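Local coordinates for Red carotenoid protein (RCP) (PDB 5FCY), which binds carotenoids, beta-carotene among them, in a small, soluble, all-helical fold and probably serves in cyanobacterial photoprotection, at residues Leu21-Asp24 with Glu25-Leu29; Leu72-Gln75 with Arg76-Arg80. One frame throughout, in Å; residues are numbered along the deposited sequence.

Contact 1. Residues Leu21-Asp24 with Glu25-Leu29. With BCR (beta-carotene), chain B.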
ATOM      1  N   LEU A  21     -10.728   5.352  -5.429  1.00 42.09           N
ATOM      2  CA  LEU A  21      -9.891   6.526  -5.600  1.00 41.21           C
ATOM      3  C   LEU A  21      -8.930   6.326  -6.770  1.00 41.40           C
ATOM      4  O   LEU A  21      -8.729   5.214  -7.265  1.00 41.59           O
ATOM      5  CB  LEU A  21      -9.107   6.809  -4.320  1.00 41.23           C
ATOM      6  CG  LEU A  21      -9.894   6.772  -3.009  1.00 42.85           C
ATOM      7  CD1 LEU A  21      -8.963   7.020  -1.827  1.00 41.97           C
ATOM      8  CD2 LEU A  21     -11.031   7.788  -3.024  1.00 45.21           C
ATOM      9  N   ASP A  22      -8.335   7.429  -7.217  1.00 41.61           N
ATOM     10  CA  ASP A  22      -7.249   7.344  -8.182  1.00 41.01           C
ATOM     11  C   ASP A  22      -6.062   6.608  -7.564  1.00 40.37           C
ATOM     12  O   ASP A  22      -5.885   6.571  -6.344  1.00 39.72           O
ATOM     13  CB  ASP A  22      -6.832   8.741  -8.646  1.00 41.20           C
ATOM     14  CG  ASP A  22      -7.922   9.450  -9.436  1.00 42.96           C
ATOM     15  OD1 ASP A  22      -8.670   8.766 -10.168  1.00 43.53           O
ATOM     16  OD2 ASP A  22      -8.029  10.690  -9.325  1.00 44.48           O
ATOM     17  N   VAL A  23      -5.242   6.011  -8.432  1.00 41.66           N
ATOM     18  CA  VAL A  23      -4.122   5.191  -7.968  1.00 40.94           C
ATOM     19  C   VAL A  23      -3.206   6.001  -7.061  1.00 40.02           C
ATOM     20  O   VAL A  23      -2.818   5.550  -5.976  1.00 39.58           O
ATOM     21  CB  VAL A  23      -3.354   4.607  -9.166  1.00 43.09           C
ATOM     22  CG1 VAL A  23      -2.125   3.836  -8.699  1.00 42.71           C
ATOM     23  CG2 VAL A  23      -4.263   3.702  -9.965  1.00 45.67           C
ATOM     24  N   ASP A  24      -2.828   7.202  -7.499  1.00 39.55           N
ATOM     25  CA  ASP A  24      -1.972   8.047  -6.674  1.00 40.37           C
ATOM     26  C   ASP A  24      -2.685   8.472  -5.398  1.00 39.98           C
ATOM     27  O   ASP A  24      -2.066   8.545  -4.331  1.00 39.90           O
ATOM     28  CB  ASP A  24      -1.520   9.266  -7.473  1.00 41.59           C
ATOM     29  CG  ASP A  24      -0.396   8.947  -8.441  1.00 42.57           C
ATOM     30  OD1 ASP A  24       0.102   7.802  -8.416  1.00 42.69           O
ATOM     31  OD2 ASP A  24      -0.004   9.845  -9.216  1.00 43.10           O
ATOM     32  N   GLU A  25      -3.985   8.754  -5.487  1.00 40.30           N
ATOM     33  CA  GLU A  25      -4.760   9.063  -4.291  1.00 40.50           C
ATOM     34  C   GLU A  25      -4.753   7.890  -3.319  1.00 39.78           C
ATOM     35  O   GLU A  25      -4.660   8.082  -2.100  1.00 39.25           O
ATOM     36  CB  GLU A  25      -6.193   9.427  -4.682  1.00 41.49           C
ATOM     37  CG  GLU A  25      -7.026  10.008  -3.554  1.00 42.92           C
ATOM     38  CD  GLU A  25      -6.581  11.402  -3.161  1.00 45.13           C
ATOM     39  OE1 GLU A  25      -5.635  11.923  -3.788  1.00 45.12           O
ATOM     40  OE2 GLU A  25      -7.178  11.977  -2.228  1.00 46.58           O
ATOM     41  N   GLN A  26      -4.854   6.665  -3.841  1.00 39.20           N
ATOM     42  CA  GLN A  26      -4.793   5.481  -2.990  1.00 38.92           C
ATOM     43  C   GLN A  26      -3.456   5.404  -2.267  1.00 39.02           C
ATOM     44  O   GLN A  26      -3.402   5.163  -1.055  1.00 38.85           O
ATOM     45  CB  GLN A  26      -5.017   4.218  -3.825  1.00 38.23           C
ATOM     46  CG  GLN A  26      -6.437   4.046  -4.350  1.00 38.91           C
ATOM     47  CD  GLN A  26      -6.675   2.684  -4.985  1.00 38.33           C
ATOM     48  OE1 GLN A  26      -6.394   1.647  -4.385  1.00 37.28           O
ATOM     49  NE2 GLN A  26      -7.196   2.684  -6.206  1.00 38.83           N
ATOM     50  N   LEU A  27      -2.360   5.595  -3.003  1.00 39.53           N
ATOM     51  CA  LEU A  27      -1.038   5.531  -2.394  1.00 40.16           C
ATOM     52  C   LEU A  27      -0.861   6.626  -1.352  1.00 40.58           C
ATOM     53  O   LEU A  27      -0.202   6.418  -0.326  1.00 41.24           O
ATOM     54  CB  LEU A  27       0.035   5.634  -3.478  1.00 40.76           C
ATOM     55  CG  LEU A  27       0.242   4.373  -4.317  1.00 40.86           C
ATOM     56  CD1 LEU A  27       0.916   4.705  -5.640  1.00 40.51           C
ATOM     57  CD2 LEU A  27       1.062   3.353  -3.540  1.00 40.48           C
ATOM     58  N   ALA A  28      -1.446   7.801  -1.594  1.00 40.28           N
ATOM     59  CA  ALA A  28      -1.350   8.889  -0.626  1.00 41.40           C
ATOM     60  C   ALA A  28      -2.060   8.524   0.670  1.00 41.40           C
ATOM     61  O   ALA A  28      -1.517   8.714   1.764  1.00 42.12           O
ATOM     62  CB  ALA A  28      -1.934  10.173  -1.217  1.00 42.17           C
ATOM     63  N   LEU A  29      -3.280   7.997   0.563  1.00 40.54           N
ATOM     64  CA  LEU A  29      -4.011   7.574   1.753  1.00 41.34           C
ATOM     65  C   LEU A  29      -3.220   6.534   2.537  1.00 41.23           C
ATOM     66  O   LEU A  29      -3.097   6.622   3.763  1.00 42.49           O
ATOM     67  CB  LEU A  29      -5.378   7.022   1.350  1.00 40.07           C
ATOM     68  CG  LEU A  29      -6.274   6.537   2.487  1.00 39.81           C
ATOM     69  CD1 LEU A  29      -6.625   7.679   3.417  1.00 44.29           C
ATOM     70  CD2 LEU A  29      -7.528   5.900   1.922  1.00 40.17           C
TER
HETATM   71  C1  BCR B 201       3.934  10.264  -6.223  1.00 47.63           C
HETATM   72  C2  BCR B 201       3.550  11.703  -6.556  1.00 46.46           C
HETATM   73  C3  BCR B 201       2.054  11.918  -6.756  1.00 46.42           C
HETATM   74  C4  BCR B 201       1.230  11.004  -5.858  1.00 46.21           C
HETATM   75  C5  BCR B 201       2.079  10.484  -4.725  1.00 47.04           C
HETATM   76  C6  BCR B 201       3.153   9.756  -5.026  1.00 46.71           C
HETATM   77  C7  BCR B 201       3.614   8.533  -4.288  1.00 46.24           C
HETATM   78  C8  BCR B 201       3.021   7.960  -3.219  1.00 46.34           C
HETATM   79  C9  BCR B 201       3.577   6.734  -2.573  1.00 45.73           C
HETATM   80  C10 BCR B 201       2.962   6.235  -1.469  1.00 44.88           C
HETATM   81  C11 BCR B 201       3.391   5.033  -0.730  1.00 45.38           C
HETATM   82  C33 BCR B 201       1.717  10.862  -3.328  1.00 48.18           C
HETATM   83  C31 BCR B 201       5.442  10.241  -5.979  1.00 48.20           C
HETATM   84  C32 BCR B 201       3.580   9.398  -7.420  1.00 48.49           C
HETATM   85  C34 BCR B 201       4.806   6.106  -3.176  1.00 45.94           C
HETATM   86  C12 BCR B 201       2.696   4.615   0.341  1.00 45.32           C
HETATM   87  C13 BCR B 201       3.069   3.407   1.122  1.00 45.46           C
HETATM   88  C14 BCR B 201       2.312   3.061   2.198  1.00 44.90           C
HETATM   89  C15 BCR B 201       2.556   1.893   3.058  1.00 44.04           C
HETATM   90  C16 BCR B 201       1.779   1.621   4.118  1.00 44.19           C
HETATM   91  C17 BCR B 201       2.070   0.440   4.944  1.00 44.43           C
HETATM   92  C18 BCR B 201       1.363   0.080   6.033  1.00 44.65           C
HETATM   93  C19 BCR B 201       1.786  -1.155   6.746  1.00 44.35           C
HETATM   94  C20 BCR B 201       1.137  -1.681   7.792  1.00 44.61           C
HETATM   95  C21 BCR B 201       1.635  -2.913   8.422  1.00 44.99           C
HETATM   96  C22 BCR B 201       1.051  -3.477   9.497  1.00 44.69           C
HETATM   97  C23 BCR B 201       1.670  -4.711  10.060  1.00 45.32           C
HETATM   98  C24 BCR B 201       1.246  -5.294  11.188  1.00 46.00           C
HETATM   99  C25 BCR B 201       1.866  -6.519  11.774  1.00 47.62           C
HETATM  100  C26 BCR B 201       2.946  -7.118  11.270  1.00 47.67           C
HETATM  101  C27 BCR B 201       2.839  -8.565  10.847  1.00 47.13           C
HETATM  102  C28 BCR B 201       1.745  -9.243  11.662  1.00 47.13           C
HETATM  103  C29 BCR B 201       1.648  -8.646  13.061  1.00 46.08           C
HETATM  104  C30 BCR B 201       1.287  -7.161  13.017  1.00 46.68           C
HETATM  105  C35 BCR B 201       4.266   2.620   0.665  1.00 45.98           C
HETATM  106  C36 BCR B 201       0.198   0.923   6.474  1.00 45.66           C
HETATM  107  C37 BCR B 201      -0.166  -2.813  10.077  1.00 44.79           C
HETATM  108  C38 BCR B 201       4.283  -6.421  11.210  1.00 47.33           C
HETATM  109  C39 BCR B 201       1.873  -6.444  14.225  1.00 46.53           C
HETATM  110  C40 BCR B 201      -0.232  -7.039  13.056  1.00 45.95           C
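Leu21 and Gln26 meet where the chain turns into helix 23-35, in the N-terminal domain family of the orange carotenoid protein. Asp22 stands at the N-cap position, but it is its carbonyl, not its carboxylate, that starts the helical bonding: Asp22 O accepts the Gln26 N-H, with N 2.7 Å away. The Gln26 amide adds a second bond, reaching back to the Leu21 carbonyl, its NE2 3.1 Å from the Leu21 O. That donor comes from above the carbonyl plane, 45° out of it, so the bond is not centred on a lone pair. With CG beside the backbone N (chi1 -70°) and the chain extended beyond it, the amide is carried back to the residue preceding the cap, and OE1 is taken by Tyr149 OH. A leucine here would probably leave both the Leu21 carbonyl and the Tyr149 hydroxyl without this amide as partner.

Leu21 suits its place because its aliphatic body can lie on the methylenes of longer polar residues. Its CB is 3.8 Å from Gln26 CG, and it crosses Glu25 so that its CB lies 3.9 Å from Glu25 CG. Farther along, Leu21 CD1 reaches the methyl Leu29 CD2 at 4.2 Å. Glu25 serves two purposes: CG lies against Leu21 CB and CD1, while a bend at chi2 (70°) leads the carboxylate away, OE1 hydrogen-bonded to the Tyr121 hydroxyl and OE2 to the Ser127 hydroxyl and the backbone N of Ser124.

Another side of this turn belongs to the carotenoid pocket. The carboxylate of Asp24 forms a salt bridge with Arg76 of helix 68-79, while its methylene borders the beta-ionone ring, Asp24 CB lying 3.6 Å from C4 of beta-carotene. One turn on, Leu27 CB approaches the polyene at C10, also at 3.6 Å.

Contact 2. Residues Leu72-Gln75 with Arg76-Arg80. With BCR (beta-carotene), chain B.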
ATOM      1  N   LEU A  72       8.086   3.742  -8.414  1.00 51.86           N
ATOM      2  CA  LEU A  72       6.729   4.273  -8.406  1.00 49.67           C
ATOM      3  C   LEU A  72       5.811   3.444  -9.292  1.00 47.87           C
ATOM      4  O   LEU A  72       4.684   3.115  -8.903  1.00 46.34           O
ATOM      5  CB  LEU A  72       6.735   5.727  -8.871  1.00 49.54           C
ATOM      6  CG  LEU A  72       5.346   6.276  -9.195  1.00 47.70           C
ATOM      7  CD1 LEU A  72       4.450   6.125  -7.980  1.00 46.54           C
ATOM      8  CD2 LEU A  72       5.422   7.720  -9.643  1.00 48.49           C
ATOM      9  N   GLN A  73       6.268   3.113 -10.498  1.00 48.59           N
ATOM     10  CA  GLN A  73       5.400   2.433 -11.450  1.00 46.97           C
ATOM     11  C   GLN A  73       4.993   1.053 -10.952  1.00 45.68           C
ATOM     12  O   GLN A  73       3.889   0.587 -11.255  1.00 45.03           O
ATOM     13  CB  GLN A  73       6.090   2.330 -12.810  1.00 48.24           C
ATOM     14  CG  GLN A  73       5.161   1.914 -13.937  1.00 47.01           C
ATOM     15  CD  GLN A  73       3.964   2.836 -14.071  1.00 47.42           C
ATOM     16  OE1 GLN A  73       4.101   4.059 -14.034  1.00 47.66           O
ATOM     17  NE2 GLN A  73       2.778   2.252 -14.208  1.00 47.72           N
ATOM     18  N   LEU A  74       5.861   0.385 -10.188  1.00 45.93           N
ATOM     19  CA  LEU A  74       5.499  -0.915  -9.634  1.00 44.61           C
ATOM     20  C   LEU A  74       4.312  -0.792  -8.688  1.00 42.72           C
ATOM     21  O   LEU A  74       3.321  -1.518  -8.820  1.00 41.83           O
ATOM     22  CB  LEU A  74       6.692  -1.535  -8.909  1.00 44.57           C
ATOM     23  CG  LEU A  74       6.386  -2.860  -8.204  1.00 43.27           C
ATOM     24  CD1 LEU A  74       6.152  -3.970  -9.218  1.00 42.64           C
ATOM     25  CD2 LEU A  74       7.498  -3.225  -7.247  1.00 44.57           C
ATOM     26  N   GLN A  75       4.404   0.116  -7.714  1.00 42.86           N
ATOM     27  CA  GLN A  75       3.324   0.269  -6.745  1.00 41.88           C
ATOM     28  C   GLN A  75       2.010   0.596  -7.442  1.00 41.21           C
ATOM     29  O   GLN A  75       0.960   0.048  -7.093  1.00 40.44           O
ATOM     30  CB  GLN A  75       3.686   1.351  -5.729  1.00 41.13           C
ATOM     31  CG  GLN A  75       4.976   1.075  -4.981  1.00 41.52           C
ATOM     32  CD  GLN A  75       5.336   2.182  -4.012  1.00 42.72           C
ATOM     33  OE1 GLN A  75       4.623   2.432  -3.039  1.00 42.24           O
ATOM     34  NE2 GLN A  75       6.449   2.858  -4.276  1.00 44.58           N
ATOM     35  N   ARG A  76       2.050   1.486  -8.435  1.00 42.84           N
ATOM     36  CA  ARG A  76       0.877   1.727  -9.268  1.00 43.35           C
ATOM     37  C   ARG A  76       0.428   0.445  -9.957  1.00 42.94           C
ATOM     38  O   ARG A  76      -0.760   0.103  -9.952  1.00 42.29           O
ATOM     39  CB  ARG A  76       1.185   2.801 -10.308  1.00 45.19           C
ATOM     40  CG  ARG A  76       1.583   4.145  -9.735  1.00 45.18           C
ATOM     41  CD  ARG A  76       2.110   5.055 -10.830  1.00 46.30           C
ATOM     42  NE  ARG A  76       1.941   6.468 -10.511  1.00 45.75           N
ATOM     43  CZ  ARG A  76       2.289   7.461 -11.323  1.00 45.03           C
ATOM     44  NH1 ARG A  76       2.827   7.197 -12.505  1.00 46.10           N
ATOM     45  NH2 ARG A  76       2.100   8.718 -10.955  1.00 44.42           N
ATOM     46  N   ASP A  77       1.374  -0.276 -10.568  1.00 42.91           N
ATOM     47  CA  ASP A  77       1.039  -1.506 -11.276  1.00 43.16           C
ATOM     48  C   ASP A  77       0.450  -2.557 -10.343  1.00 42.31           C
ATOM     49  O   ASP A  77      -0.360  -3.383 -10.776  1.00 42.01           O
ATOM     50  CB  ASP A  77       2.282  -2.056 -11.976  1.00 43.72           C
ATOM     51  CG  ASP A  77       2.674  -1.245 -13.201  1.00 45.30           C
ATOM     52  OD1 ASP A  77       1.802  -0.562 -13.778  1.00 46.99           O
ATOM     53  OD2 ASP A  77       3.858  -1.295 -13.592  1.00 45.85           O
ATOM     54  N   LEU A  78       0.838  -2.547  -9.065  1.00 41.40           N
ATOM     55  CA  LEU A  78       0.247  -3.488  -8.118  1.00 40.68           C
ATOM     56  C   LEU A  78      -1.204  -3.131  -7.828  1.00 40.07           C
ATOM     57  O   LEU A  78      -2.054  -4.020  -7.701  1.00 39.82           O
ATOM     58  CB  LEU A  78       1.057  -3.519  -6.821  1.00 40.28           C
ATOM     59  CG  LEU A  78       2.506  -4.008  -6.906  1.00 39.39           C
ATOM     60  CD1 LEU A  78       3.113  -4.076  -5.515  1.00 38.75           C
ATOM     61  CD2 LEU A  78       2.610  -5.354  -7.604  1.00 39.07           C
ATOM     62  N   ILE A  79      -1.511  -1.836  -7.724  1.00 40.56           N
ATOM     63  CA  ILE A  79      -2.885  -1.421  -7.470  1.00 40.65           C
ATOM     64  C   ILE A  79      -3.741  -1.624  -8.714  1.00 41.49           C
ATOM     65  O   ILE A  79      -4.938  -1.916  -8.611  1.00 41.26           O
ATOM     66  CB  ILE A  79      -2.916   0.041  -6.982  1.00 40.53           C
ATOM     67  CG1 ILE A  79      -2.213   0.151  -5.623  1.00 39.43           C
ATOM     68  CG2 ILE A  79      -4.359   0.555  -6.894  1.00 39.45           C
ATOM     69  CD1 ILE A  79      -2.173   1.550  -5.036  1.00 38.58           C
ATOM     70  N   ARG A  80      -3.152  -1.482  -9.900  1.00 42.23           N
ATOM     71  CA  ARG A  80      -3.874  -1.660 -11.153  1.00 42.84           C
ATOM     72  C   ARG A  80      -3.963  -3.118 -11.592  1.00 43.27           C
ATOM     73  O   ARG A  80      -4.558  -3.393 -12.639  1.00 44.68           O
ATOM     74  CB  ARG A  80      -3.204  -0.848 -12.264  1.00 44.38           C
ATOM     75  CG  ARG A  80      -3.012   0.629 -11.967  1.00 46.69           C
ATOM     76  CD  ARG A  80      -1.926   1.210 -12.865  1.00 48.68           C
ATOM     77  NE  ARG A  80      -1.713   2.637 -12.643  1.00 50.04           N
ATOM     78  CZ  ARG A  80      -0.957   3.412 -13.417  1.00 52.38           C
ATOM     79  NH1 ARG A  80      -0.336   2.903 -14.473  1.00 54.97           N
ATOM     80  NH2 ARG A  80      -0.823   4.701 -13.139  1.00 52.71           N
TER
HETATM   81  C1  BCR B 201       3.934  10.264  -6.223  1.00 47.63           C
HETATM   82  C2  BCR B 201       3.550  11.703  -6.556  1.00 46.46           C
HETATM   83  C3  BCR B 201       2.054  11.918  -6.756  1.00 46.42           C
HETATM   84  C4  BCR B 201       1.230  11.004  -5.858  1.00 46.21           C
HETATM   85  C5  BCR B 201       2.079  10.484  -4.725  1.00 47.04           C
HETATM   86  C6  BCR B 201       3.153   9.756  -5.026  1.00 46.71           C
HETATM   87  C7  BCR B 201       3.614   8.533  -4.288  1.00 46.24           C
HETATM   88  C8  BCR B 201       3.021   7.960  -3.219  1.00 46.34           C
HETATM   89  C9  BCR B 201       3.577   6.734  -2.573  1.00 45.73           C
HETATM   90  C10 BCR B 201       2.962   6.235  -1.469  1.00 44.88           C
HETATM   91  C11 BCR B 201       3.391   5.033  -0.730  1.00 45.38           C
HETATM   92  C33 BCR B 201       1.717  10.862  -3.328  1.00 48.18           C
HETATM   93  C31 BCR B 201       5.442  10.241  -5.979  1.00 48.20           C
HETATM   94  C32 BCR B 201       3.580   9.398  -7.420  1.00 48.49           C
HETATM   95  C34 BCR B 201       4.806   6.106  -3.176  1.00 45.94           C
HETATM   96  C12 BCR B 201       2.696   4.615   0.341  1.00 45.32           C
HETATM   97  C13 BCR B 201       3.069   3.407   1.122  1.00 45.46           C
HETATM   98  C14 BCR B 201       2.312   3.061   2.198  1.00 44.90           C
HETATM   99  C15 BCR B 201       2.556   1.893   3.058  1.00 44.04           C
HETATM  100  C16 BCR B 201       1.779   1.621   4.118  1.00 44.19           C
HETATM  101  C17 BCR B 201       2.070   0.440   4.944  1.00 44.43           C
HETATM  102  C18 BCR B 201       1.363   0.080   6.033  1.00 44.65           C
HETATM  103  C19 BCR B 201       1.786  -1.155   6.746  1.00 44.35           C
HETATM  104  C20 BCR B 201       1.137  -1.681   7.792  1.00 44.61           C
HETATM  105  C21 BCR B 201       1.635  -2.913   8.422  1.00 44.99           C
HETATM  106  C22 BCR B 201       1.051  -3.477   9.497  1.00 44.69           C
HETATM  107  C23 BCR B 201       1.670  -4.711  10.060  1.00 45.32           C
HETATM  108  C24 BCR B 201       1.246  -5.294  11.188  1.00 46.00           C
HETATM  109  C25 BCR B 201       1.866  -6.519  11.774  1.00 47.62           C
HETATM  110  C26 BCR B 201       2.946  -7.118  11.270  1.00 47.67           C
HETATM  111  C27 BCR B 201       2.839  -8.565  10.847  1.00 47.13           C
HETATM  112  C28 BCR B 201       1.745  -9.243  11.662  1.00 47.13           C
HETATM  113  C29 BCR B 201       1.648  -8.646  13.061  1.00 46.08           C
HETATM  114  C30 BCR B 201       1.287  -7.161  13.017  1.00 46.68           C
HETATM  115  C35 BCR B 201       4.266   2.620   0.665  1.00 45.98           C
HETATM  116  C36 BCR B 201       0.198   0.923   6.474  1.00 45.66           C
HETATM  117  C37 BCR B 201      -0.166  -2.813  10.077  1.00 44.79           C
HETATM  118  C38 BCR B 201       4.283  -6.421  11.210  1.00 47.33           C
HETATM  119  C39 BCR B 201       1.873  -6.444  14.225  1.00 46.53           C
HETATM  120  C40 BCR B 201      -0.232  -7.039  13.056  1.00 45.95           C
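Leu72 lies over the guanidinium of Arg76, one helical turn later, with its CD2 methyl above the centre of one face, 3.6 Å from Arg76 CZ. This is the closely packed part of the last two turns of helix 68-79. With CG anti to the backbone N (chi1 167°), the leucine sends its branch along the helix to where the extended arginine chain passes. Both methyls of Leu72 also border the carotenoid at its ring methyl C32, CD1 at 3.4 Å from that carbon. Leucine fits here because one branched, apolar end can cover both a flat cation and a hydrocarbon. Arginine fits because its length lets it reach Asp24 on helix 23-35 while its aliphatic part stays against the leucine. Gln75 faces the pocket as well: its OE1 is 3.7 Å from the polyene methyl C34, and its NE2 makes a weak hydrogen bond to the Gln71 carbonyl.

The more open side is polar. Gln73, bent at chi2, donates NE2 to OD1 of Asp77 at 3.0 Å. The donor meets that oxygen from above the carboxylate plane, 46° out of it, though the oxygen lies near the plane of the amide. Gln73 OE1 stands at the edge of the Arg76 guanidinium, 3.7 Å from NH1, while Arg76 CB lies over one face of the guanidinium of exposed Arg80, offset toward the rim of the group.

On the buried flank, Leu74 CD1 and Leu78 CD2 touch at 4.1 Å. That pair packs on helix 85-91, where Leu74 meets Leu86 and Leu78 meets Ser87 and Tyr90. Leu78 packs on Phe101 and Trp102 of helix 95-110, and Gln75 on Trp102 and Leu105, and Ile79 faces Gln26 and Leu27 of helix 23-35.

In the fold
Contacts 1 and 2 lie at opposite ends of their helices: residues 21-29 begin helix 23-35, whereas residues 72-80 close helix 68-79. Their centres are 11 Å apart, and each is partly buried. Gln26, Leu27, Ala28 and Leu29 are buried in contact 1, and Leu72, Leu74, Gln75, Leu78 and Ile79 in contact 2; Asp22 and Arg80 are exposed. The two helices meet directly through the 3.0 Å salt bridge of Asp24 OD2 and Arg76 NH2, and both border beta-carotene. In contact 1 a buried glutamine reaches back to a loop carbonyl, whereas in contact 2 a Gln73–Asp77 bond lies on the open side and Leu72 covers a face of Arg76.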